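PDB 5UXD: macrolide 2'-phosphotransferase MphH from Brachybacterium faecium, which probably phosphorylates the 2'-hydroxyl of macrolide antibiotics with a guanine nucleotide as phosphate donor, and holds azithromycin in this crystal. Local coordinates for residues A[33-38]-A[49-54]; A[11-16]-A[88-93]; A[77-82]-A[94-99]. One frame throughout, in Å; residues are numbered along the deposited sequence. Where two conformers were deposited one is given.

From the N terminus, helix 7-16 comes first, but its partner for interaction 2, residues 88-93, lies 72 residues further on. Inside the long loop so formed, interaction 1 closes the hairpin of strands 35-42 and 47-53. Interaction 3 opens at 77-82, after helix 59-72 and before interaction 2 closes at 88-93, and closes after it, so the two cross, whereas 1 and 3 follow in series. Strand 47-53 pairs with 91-94, Arg51 N lying 2.7 Å from Ile91 O, so interactions 1 and 2 share one sheet. The second segment of interaction 3 begins at Pro94, the last residue of strand 91-94, and leads toward strand 99-104 of the second sheet.

Interaction 1 of 3, residues A[33-38]-A[49-54]; sequences LDFRVA and VLRLPR
Arg36 O receives the N-H of Leu52 at 2.6 Å and also meets the CA-H of Arg51. The pair belongs to the antiparallel hairpin of strands 35-42 and 47-53, in the N-terminal lobe of this kinase-like phosphotransferase; the strand directions differ by 158°. Arg36 N returns a bond to Leu52 O, making this a hydrogen-bonded pair. Ala38 and Leu50 repeat the pattern two residues on. At the other end the ladder is prolonged by Arg54 N, which donates to Asp34 O at 3.0 Å.

The non-hydrogen-bonded pairs, Phe35 with Pro53 and Val37 with Arg51, put their side chains on one face. There the guanidinium of Arg51 lies over the Phe35 ring as a cation-pi contact: CZ is 4.1 Å from the ring centroid and only 9° off the normal, although the two planes are inclined by 34°. A bend at chi3 brings Arg51 NH2 over one face of the ring, toward its rim, nearest Phe35 CE1 (3.3 Å). Pro53 meets the same ring, its CG 4.0 Å from Phe35 CE2. Arg51 contacts GDP in another crystal of this protein; its NH1 has a long, weak ion pair with Glu65 of helix 59-72, which may correspond to the lysine-glutamate pair of protein kinases.

On the opposite face, Ala38 CB touches Leu50 CB (4.1 Å) and Arg36 CB touches Leu52 CB (4.0 Å). Leu50 also packs on Ala14 and Leu52 on Leu10, both of helix 7-16, and the extended Arg36 ends in salt bridges to Glu30 and Asp6. Arg54 runs back along the first strand, its NE hydrogen-bonded to Gly32 O; one guanidinium face lies over the Arg36 backbone, offset toward the rim of the group, with Arg54 NH2 4.0 Å from Arg36 CA.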
loop_
_atom_site.group_PDB
_atom_site.type_symbol
_atom_site.label_atom_id
_atom_site.label_comp_id
_atom_site.label_asym_id
_atom_site.label_seq_id
_atom_site.Cartn_x
_atom_site.Cartn_y
_atom_site.Cartn_z
ATOM N N LEU A 33 -7.119 12.935 3.869
ATOM C CA LEU A 33 -6.332 14.123 4.175
ATOM C C LEU A 33 -5.767 14.788 2.926
ATOM O O LEU A 33 -5.479 15.991 2.952
ATOM C CB LEU A 33 -5.183 13.767 5.124
ATOM C CG LEU A 33 -5.553 13.289 6.528
ATOM C CD1 LEU A 33 -4.299 12.831 7.254
ATOM C CD2 LEU A 33 -6.266 14.388 7.306
ATOM N N ASP A 34 -5.596 14.036 1.835
ATOM C CA ASP A 34 -5.035 14.588 0.608
ATOM C C ASP A 34 -6.031 14.722 -0.537
ATOM O O ASP A 34 -5.818 15.560 -1.421
ATOM C CB ASP A 34 -3.851 13.737 0.138
ATOM C CG ASP A 34 -2.632 13.912 1.023
ATOM O OD1 ASP A 34 -2.665 14.805 1.895
ATOM O OD2 ASP A 34 -1.647 13.166 0.844
ATOM N N PHE A 35 -7.097 13.926 -0.550
ATOM C CA PHE A 35 -8.071 13.980 -1.625
ATOM C C PHE A 35 -9.478 13.911 -1.051
ATOM O O PHE A 35 -9.726 13.259 -0.033
ATOM C CB PHE A 35 -7.917 12.832 -2.626
ATOM C CG PHE A 35 -6.587 12.784 -3.315
ATOM C CD1 PHE A 35 -5.495 12.214 -2.692
ATOM C CD2 PHE A 35 -6.444 13.277 -4.597
ATOM C CE1 PHE A 35 -4.274 12.159 -3.331
ATOM C CE2 PHE A 35 -5.229 13.227 -5.240
ATOM C CZ PHE A 35 -4.145 12.667 -4.606
ATOM N N ARG A 36 -10.391 14.596 -1.716
ATOM C CA ARG A 36 -11.814 14.338 -1.562
ATOM C C ARG A 36 -12.198 13.311 -2.621
ATOM O O ARG A 36 -11.719 13.384 -3.750
ATOM C CB ARG A 36 -12.607 15.628 -1.737
ATOM C CG ARG A 36 -14.015 15.598 -1.197
ATOM C CD ARG A 36 -14.712 16.901 -1.500
ATOM N NE ARG A 36 -16.131 16.826 -1.188
ATOM C CZ ARG A 36 -17.040 17.674 -1.653
ATOM N NH1 ARG A 36 -16.669 18.668 -2.453
ATOM N NH2 ARG A 36 -18.313 17.523 -1.318
ATOM N N VAL A 37 -13.014 12.329 -2.248
ATOM C CA VAL A 37 -13.360 11.232 -3.147
ATOM C C VAL A 37 -14.866 11.218 -3.369
ATOM O O VAL A 37 -15.638 11.331 -2.410
ATOM C CB VAL A 37 -12.882 9.877 -2.598
ATOM C CG1 VAL A 37 -13.351 8.743 -3.503
ATOM C CG2 VAL A 37 -11.353 9.867 -2.445
ATOM N N ALA A 38 -15.282 11.076 -4.627
ATOM C CA ALA A 38 -16.691 10.930 -4.963
ATOM C C ALA A 38 -16.906 9.702 -5.841
ATOM O O ALA A 38 -16.038 9.316 -6.631
ATOM C CB ALA A 38 -17.245 12.181 -5.674
ATOM N N VAL A 49 -15.152 6.513 -10.004
ATOM C CA VAL A 49 -14.534 7.089 -8.816
ATOM C C VAL A 49 -13.886 8.410 -9.212
ATOM O O VAL A 49 -13.206 8.499 -10.245
ATOM C CB VAL A 49 -13.486 6.134 -8.207
ATOM C CG1 VAL A 49 -12.875 6.733 -6.936
ATOM C CG2 VAL A 49 -14.112 4.772 -7.923
ATOM N N LEU A 50 -14.094 9.436 -8.393
ATOM C CA LEU A 50 -13.499 10.746 -8.611
ATOM C C LEU A 50 -12.596 11.068 -7.429
ATOM O O LEU A 50 -12.999 10.907 -6.275
ATOM C CB LEU A 50 -14.578 11.821 -8.783
ATOM C CG LEU A 50 -15.351 11.755 -10.102
ATOM C CD1 LEU A 50 -16.449 10.684 -10.052
ATOM C CD2 LEU A 50 -15.944 13.113 -10.456
ATOM N N ARG A 51 -11.367 11.497 -7.721
ATOM C CA ARG A 51 -10.423 11.927 -6.693
ATOM C C ARG A 51 -10.145 13.407 -6.898
ATOM O O ARG A 51 -9.694 13.808 -7.976
ATOM C CB ARG A 51 -9.118 11.125 -6.742
ATOM C CG ARG A 51 -9.309 9.628 -6.633
ATOM C CD ARG A 51 -7.972 8.909 -6.823
ATOM N NE ARG A 51 -7.078 9.092 -5.685
ATOM C CZ ARG A 51 -5.748 9.098 -5.768
ATOM N NH1 ARG A 51 -5.149 8.951 -6.940
ATOM N NH2 ARG A 51 -5.016 9.260 -4.674
ATOM N N LEU A 52 -10.431 14.216 -5.875
ATOM C CA LEU A 52 -10.256 15.662 -5.983
ATOM C C LEU A 52 -9.071 16.112 -5.141
ATOM O O LEU A 52 -9.150 16.075 -3.904
ATOM C CB LEU A 52 -11.527 16.388 -5.543
ATOM C CG LEU A 52 -12.670 16.405 -6.567
ATOM C CD1 LEU A 52 -13.342 15.043 -6.701
ATOM C CD2 LEU A 52 -13.673 17.454 -6.155
ATOM N N PRO A 53 -7.966 16.556 -5.750
ATOM C CA PRO A 53 -6.785 16.941 -4.959
ATOM C C PRO A 53 -7.071 18.153 -4.084
ATOM O O PRO A 53 -7.535 19.190 -4.565
ATOM C CB PRO A 53 -5.721 17.245 -6.026
ATOM C CG PRO A 53 -6.215 16.523 -7.280
ATOM C CD PRO A 53 -7.717 16.609 -7.199
ATOM N N ARG A 54 -6.804 18.008 -2.779
ATOM C CA ARG A 54 -7.114 19.071 -1.827
ATOM C C ARG A 54 -6.150 20.250 -1.918
ATOM O O ARG A 54 -6.541 21.387 -1.618
ATOM C CB ARG A 54 -7.109 18.522 -0.402
ATOM C CG ARG A 54 -8.240 17.555 -0.095
ATOM C CD ARG A 54 -8.308 17.281 1.414
ATOM N NE ARG A 54 -9.287 16.248 1.756
ATOM C CZ ARG A 54 -10.586 16.481 1.925
ATOM N NH1 ARG A 54 -11.064 17.709 1.775
ATOM N NH2 ARG A 54 -11.410 15.487 2.238
#

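Interaction 2 of 3, residues A[11-16]-A[88-93]; sequences LDLAAR and SELIAY
Leu13 and Leu90 mark the nearest backbone approach, 7.8 Å between their CA atoms, too wide for main-chain bonding. Here a helix turn faces the loop that leads into strand 91-94, and side chains bridge the gap. Leu13 and Leu90 each point CB at the other segment, and their methyls meet at 4.3 Å between Leu13 CD2 and Leu90 CD1. Leu13 CD1 comes within 3.4 Å of Glu89 CD, the two chains lying alongside and running in opposite senses. Leu90 CD2 also lies against the helix backbone, 4.2 Å from Ala14 CA.

The contact lays helix 7-16 on the antiparallel sheet of the N-terminal lobe, where Leu13 also packs on Leu52 of strand 47-53. On the exposed side, with CG between backbone N and carbonyl carbon (chi1 80°) and a bend at chi3, Arg16 lays one guanidinium face over Leu13 CA while its edge is turned to Glu89. The salt bridge is loose, with Arg16 NH1 3.2 Å from Glu89 OE1, and both of its hydrogen bonds are weak; guanidinium and carboxylate planes differ by 33°. Glu89 OE2 has a firmer partner in His17 NE2.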
loop_
_atom_site.group_PDB
_atom_site.type_symbol
_atom_site.label_atom_id
_atom_site.label_comp_id
_atom_site.label_asym_id
_atom_site.label_seq_id
_atom_site.Cartn_x
_atom_site.Cartn_y
_atom_site.Cartn_z
ATOM N N LEU A 11 -20.846 18.027 -10.251
ATOM C CA LEU A 11 -21.286 17.622 -11.581
ATOM C C LEU A 11 -20.664 18.509 -12.644
ATOM O O LEU A 11 -20.332 18.034 -13.736
ATOM C CB LEU A 11 -22.814 17.669 -11.680
ATOM C CG LEU A 11 -23.626 16.674 -10.847
ATOM C CD1 LEU A 11 -25.131 16.936 -11.017
ATOM C CD2 LEU A 11 -23.275 15.244 -11.237
ATOM N N ASP A 12 -20.532 19.809 -12.351
ATOM C CA ASP A 12 -19.892 20.728 -13.285
ATOM C C ASP A 12 -18.433 20.362 -13.476
ATOM O O ASP A 12 -17.909 20.422 -14.593
ATOM C CB ASP A 12 -20.003 22.174 -12.788
ATOM C CG ASP A 12 -21.376 22.782 -13.019
ATOM O OD1 ASP A 12 -22.126 22.283 -13.887
ATOM O OD2 ASP A 12 -21.698 23.777 -12.330
ATOM N N LEU A 13 -17.759 19.986 -12.390
ATOM C CA LEU A 13 -16.344 19.630 -12.467
ATOM C C LEU A 13 -16.132 18.421 -13.371
ATOM O O LEU A 13 -15.284 18.447 -14.269
ATOM C CB LEU A 13 -15.803 19.368 -11.070
ATOM C CG LEU A 13 -14.403 18.754 -10.982
ATOM C CD1 LEU A 13 -13.362 19.767 -11.444
ATOM C CD2 LEU A 13 -14.129 18.299 -9.562
ATOM N N ALA A 14 -16.911 17.359 -13.161
ATOM C CA ALA A 14 -16.842 16.202 -14.047
ATOM C C ALA A 14 -17.250 16.565 -15.473
ATOM O O ALA A 14 -16.608 16.130 -16.436
ATOM C CB ALA A 14 -17.727 15.079 -13.508
ATOM N N ALA A 15 -18.320 17.355 -15.627
ATOM C CA ALA A 15 -18.825 17.679 -16.956
ATOM C C ALA A 15 -17.764 18.389 -17.787
ATOM O O ALA A 15 -17.580 18.076 -18.968
ATOM C CB ALA A 15 -20.079 18.550 -16.844
ATOM N N ARG A 16 -17.039 19.333 -17.182
ATOM C CA ARG A 16 -16.040 20.074 -17.942
ATOM C C ARG A 16 -14.849 19.206 -18.339
ATOM O O ARG A 16 -14.052 19.623 -19.187
ATOM C CB ARG A 16 -15.583 21.304 -17.152
ATOM C CG ARG A 16 -14.562 21.029 -16.065
ATOM C CD ARG A 16 -14.107 22.330 -15.399
ATOM N NE ARG A 16 -15.191 22.934 -14.633
ATOM C CZ ARG A 16 -15.171 23.134 -13.316
ATOM N NH1 ARG A 16 -14.107 22.797 -12.597
ATOM N NH2 ARG A 16 -16.221 23.680 -12.717
ATOM N N SER A 88 -5.010 18.630 -12.644
ATOM C CA SER A 88 -4.782 19.286 -11.358
ATOM C C SER A 88 -6.016 19.240 -10.464
ATOM O O SER A 88 -5.892 19.182 -9.235
ATOM C CB SER A 88 -4.366 20.744 -11.579
ATOM O OG SER A 88 -3.077 20.838 -12.148
ATOM N N GLU A 89 -7.217 19.330 -11.056
ATOM C CA GLU A 89 -8.464 19.416 -10.305
ATOM C C GLU A 89 -9.272 18.123 -10.293
ATOM O O GLU A 89 -10.258 18.043 -9.549
ATOM C CB GLU A 89 -9.351 20.559 -10.843
ATOM C CG GLU A 89 -9.724 20.468 -12.324
ATOM C CD GLU A 89 -10.737 21.537 -12.765
ATOM O OE1 GLU A 89 -11.020 22.481 -11.991
ATOM O OE2 GLU A 89 -11.262 21.428 -13.890
ATOM N N LEU A 90 -8.881 17.097 -11.051
ATOM C CA LEU A 90 -9.702 15.889 -11.028
ATOM C C LEU A 90 -8.954 14.716 -11.627
ATOM O O LEU A 90 -8.461 14.799 -12.756
ATOM C CB LEU A 90 -11.018 16.099 -11.786
ATOM C CG LEU A 90 -11.882 14.849 -12.014
ATOM C CD1 LEU A 90 -12.546 14.418 -10.704
ATOM C CD2 LEU A 90 -12.926 15.096 -13.107
ATOM N N ILE A 91 -8.989 13.620 -10.876
ATOM C CA ILE A 91 -8.542 12.306 -11.314
ATOM C C ILE A 91 -9.758 11.385 -11.283
ATOM O O ILE A 91 -10.457 11.319 -10.269
ATOM C CB ILE A 91 -7.406 11.780 -10.413
ATOM C CG1 ILE A 91 -6.162 12.672 -10.563
ATOM C CG2 ILE A 91 -7.118 10.279 -10.677
ATOM C CD1 ILE A 91 -5.131 12.538 -9.411
ATOM N N ALA A 92 -10.033 10.697 -12.392
ATOM C CA ALA A 92 -11.247 9.886 -12.455
ATOM C C ALA A 92 -10.975 8.551 -13.126
ATOM O O ALA A 92 -10.255 8.489 -14.125
ATOM C CB ALA A 92 -12.369 10.603 -13.209
ATOM N N TYR A 93 -11.581 7.486 -12.607
ATOM C CA TYR A 93 -11.383 6.178 -13.218
ATOM C C TYR A 93 -12.592 5.295 -12.948
ATOM O O TYR A 93 -13.305 5.494 -11.962
ATOM C CB TYR A 93 -10.099 5.513 -12.700
ATOM C CG TYR A 93 -9.985 5.436 -11.197
ATOM C CD1 TYR A 93 -9.405 6.471 -10.471
ATOM C CD2 TYR A 93 -10.447 4.322 -10.503
ATOM C CE1 TYR A 93 -9.297 6.399 -9.097
ATOM C CE2 TYR A 93 -10.342 4.246 -9.130
ATOM C CZ TYR A 93 -9.767 5.289 -8.435
ATOM O OH TYR A 93 -9.656 5.219 -7.069
#

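Interaction 3 of 3, residues A[77-82]-A[94-99]; sequences DVAVPD and PLLPGS
Ala79 is the first residue of the loop to meet the other segment: its CB, turned toward residues 94-99, packs at 4.0 Å against Leu96 CD2. Its backbone meanwhile bonds to Thr212 and Val214 of strand 210-214, in the four-stranded sheet. Val80 sends its own side chain the other way, onto Ala73 and Trp217, and offers its carbonyl carbon instead: Leu96 CD1 lies 3.6 Å from Val80 C and equally far from Pro81 N, over the peptide link that joins them. Pro81 completes the seat, its ring carbon CD 3.7 Å from the same methyl, CD1 of Leu96, with the two side chains at about a right angle. In Leu96, chi1 of -68° directs CG toward this extended stretch, and chi2 near 180° sends CD2 to Ala79 and CD1 to the prolyl peptide.

In kinase terms the loop after helix 59-72 is here laid against the hinge, the link between the two lobes. Leu96 is in the GDP site observed in another crystal of the protein, so the loop packs against a residue of the nucleotide site; Leu205, Ala213 and Leu215 touch Leu96 as well.

Asp82 closes the contact through water and backbone. Its N donates to a water at 2.9 Å, which in turn donates to Pro94 O at 2.7 Å, bridging main chains that do not bond directly. The carboxylate is held by a salt bridge from OD2 to Arg84 NE, while Asp82 O rests 3.4 Å from ring atom CD of Pro94.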
loop_
_atom_site.group_PDB
_atom_site.type_symbol
_atom_site.label_atom_id
_atom_site.label_comp_id
_atom_site.label_asym_id
_atom_site.label_seq_id
_atom_site.Cartn_x
_atom_site.Cartn_y
_atom_site.Cartn_z
ATOM N N ASP A 77 -2.580 -9.598 -14.339
ATOM C CA ASP A 77 -3.886 -10.147 -14.675
ATOM C C ASP A 77 -4.989 -9.505 -13.843
ATOM O O ASP A 77 -6.092 -9.268 -14.350
ATOM C CB ASP A 77 -3.880 -11.661 -14.506
ATOM C CG ASP A 77 -2.977 -12.343 -15.507
ATOM O OD1 ASP A 77 -2.500 -11.653 -16.433
ATOM O OD2 ASP A 77 -2.739 -13.559 -15.364
ATOM N N VAL A 78 -4.712 -9.190 -12.575
ATOM C CA VAL A 78 -5.711 -8.495 -11.775
ATOM C C VAL A 78 -5.747 -7.028 -12.184
ATOM O O VAL A 78 -4.840 -6.513 -12.848
ATOM C CB VAL A 78 -5.460 -8.649 -10.263
ATOM C CG1 VAL A 78 -5.474 -10.115 -9.869
ATOM C CG2 VAL A 78 -4.150 -7.999 -9.866
ATOM N N ALA A 79 -6.822 -6.352 -11.791
ATOM C CA ALA A 79 -7.087 -4.996 -12.236
ATOM C C ALA A 79 -6.406 -3.963 -11.344
ATOM O O ALA A 79 -6.218 -4.176 -10.145
ATOM C CB ALA A 79 -8.593 -4.735 -12.255
ATOM N N VAL A 80 -6.046 -2.832 -11.946
ATOM C CA VAL A 80 -5.623 -1.643 -11.208
ATOM C C VAL A 80 -6.400 -0.460 -11.771
ATOM O O VAL A 80 -6.950 -0.536 -12.881
ATOM C CB VAL A 80 -4.096 -1.402 -11.315
ATOM C CG1 VAL A 80 -3.299 -2.566 -10.710
ATOM C CG2 VAL A 80 -3.692 -1.123 -12.768
ATOM N N PRO A 81 -6.453 0.653 -11.039
ATOM C CA PRO A 81 -7.187 1.821 -11.549
ATOM C C PRO A 81 -6.704 2.274 -12.920
ATOM O O PRO A 81 -5.506 2.277 -13.213
ATOM C CB PRO A 81 -6.930 2.883 -10.483
ATOM C CG PRO A 81 -6.821 2.080 -9.217
ATOM C CD PRO A 81 -6.107 0.803 -9.613
ATOM N N ASP A 82 -7.660 2.646 -13.766
ATOM C CA ASP A 82 -7.424 3.088 -15.137
ATOM C C ASP A 82 -7.809 4.564 -15.212
ATOM O O ASP A 82 -8.962 4.902 -15.473
ATOM C CB ASP A 82 -8.231 2.232 -16.119
ATOM C CG ASP A 82 -8.166 2.740 -17.553
ATOM O OD1 ASP A 82 -7.153 3.367 -17.930
ATOM O OD2 ASP A 82 -9.130 2.490 -18.314
ATOM N N PRO A 94 -12.843 4.303 -13.806
ATOM C CA PRO A 94 -13.944 3.367 -13.550
ATOM C C PRO A 94 -13.756 2.616 -12.239
ATOM O O PRO A 94 -12.643 2.222 -11.875
ATOM C CB PRO A 94 -13.892 2.417 -14.753
ATOM C CG PRO A 94 -13.231 3.214 -15.842
ATOM C CD PRO A 94 -12.236 4.106 -15.136
ATOM N N LEU A 95 -14.871 2.421 -11.529
ATOM C CA LEU A 95 -14.866 1.619 -10.316
ATOM C C LEU A 95 -14.419 0.198 -10.632
ATOM O O LEU A 95 -14.894 -0.426 -11.589
ATOM C CB LEU A 95 -16.263 1.612 -9.685
ATOM C CG LEU A 95 -16.414 0.833 -8.374
ATOM C CD1 LEU A 95 -15.755 1.584 -7.229
ATOM C CD2 LEU A 95 -17.886 0.559 -8.057
ATOM N N LEU A 96 -13.497 -0.293 -9.857
ATOM C CA LEU A 96 -13.049 -1.662 -10.035
ATOM C C LEU A 96 -14.033 -2.646 -9.403
ATOM O O LEU A 96 -14.637 -2.352 -8.371
ATOM C CB LEU A 96 -11.671 -1.830 -9.420
ATOM C CG LEU A 96 -10.636 -1.035 -10.220
ATOM C CD1 LEU A 96 -9.243 -1.243 -9.691
ATOM C CD2 LEU A 96 -10.722 -1.450 -11.685
ATOM N N PRO A 97 -14.203 -3.822 -10.000
ATOM C CA PRO A 97 -15.138 -4.805 -9.446
ATOM C C PRO A 97 -14.580 -5.517 -8.220
ATOM O O PRO A 97 -13.369 -5.625 -8.018
ATOM C CB PRO A 97 -15.328 -5.787 -10.607
ATOM C CG PRO A 97 -13.992 -5.780 -11.284
ATOM C CD PRO A 97 -13.493 -4.347 -11.183
ATOM N N GLY A 98 -15.492 -6.006 -7.396
ATOM C CA GLY A 98 -15.154 -6.783 -6.220
ATOM C C GLY A 98 -15.387 -5.995 -4.942
ATOM O O GLY A 98 -15.793 -4.834 -4.950
ATOM N N SER A 99 -15.100 -6.659 -3.825
ATOM C CA SER A 99 -15.271 -6.056 -2.520
ATOM C C SER A 99 -13.939 -5.989 -1.779
ATOM O O SER A 99 -13.110 -6.897 -1.905
ATOM C CB SER A 99 -16.290 -6.847 -1.687
ATOM O OG SER A 99 -17.567 -6.819 -2.298
HETATM O O HOH W 1 -10.403 1.754 -13.254
#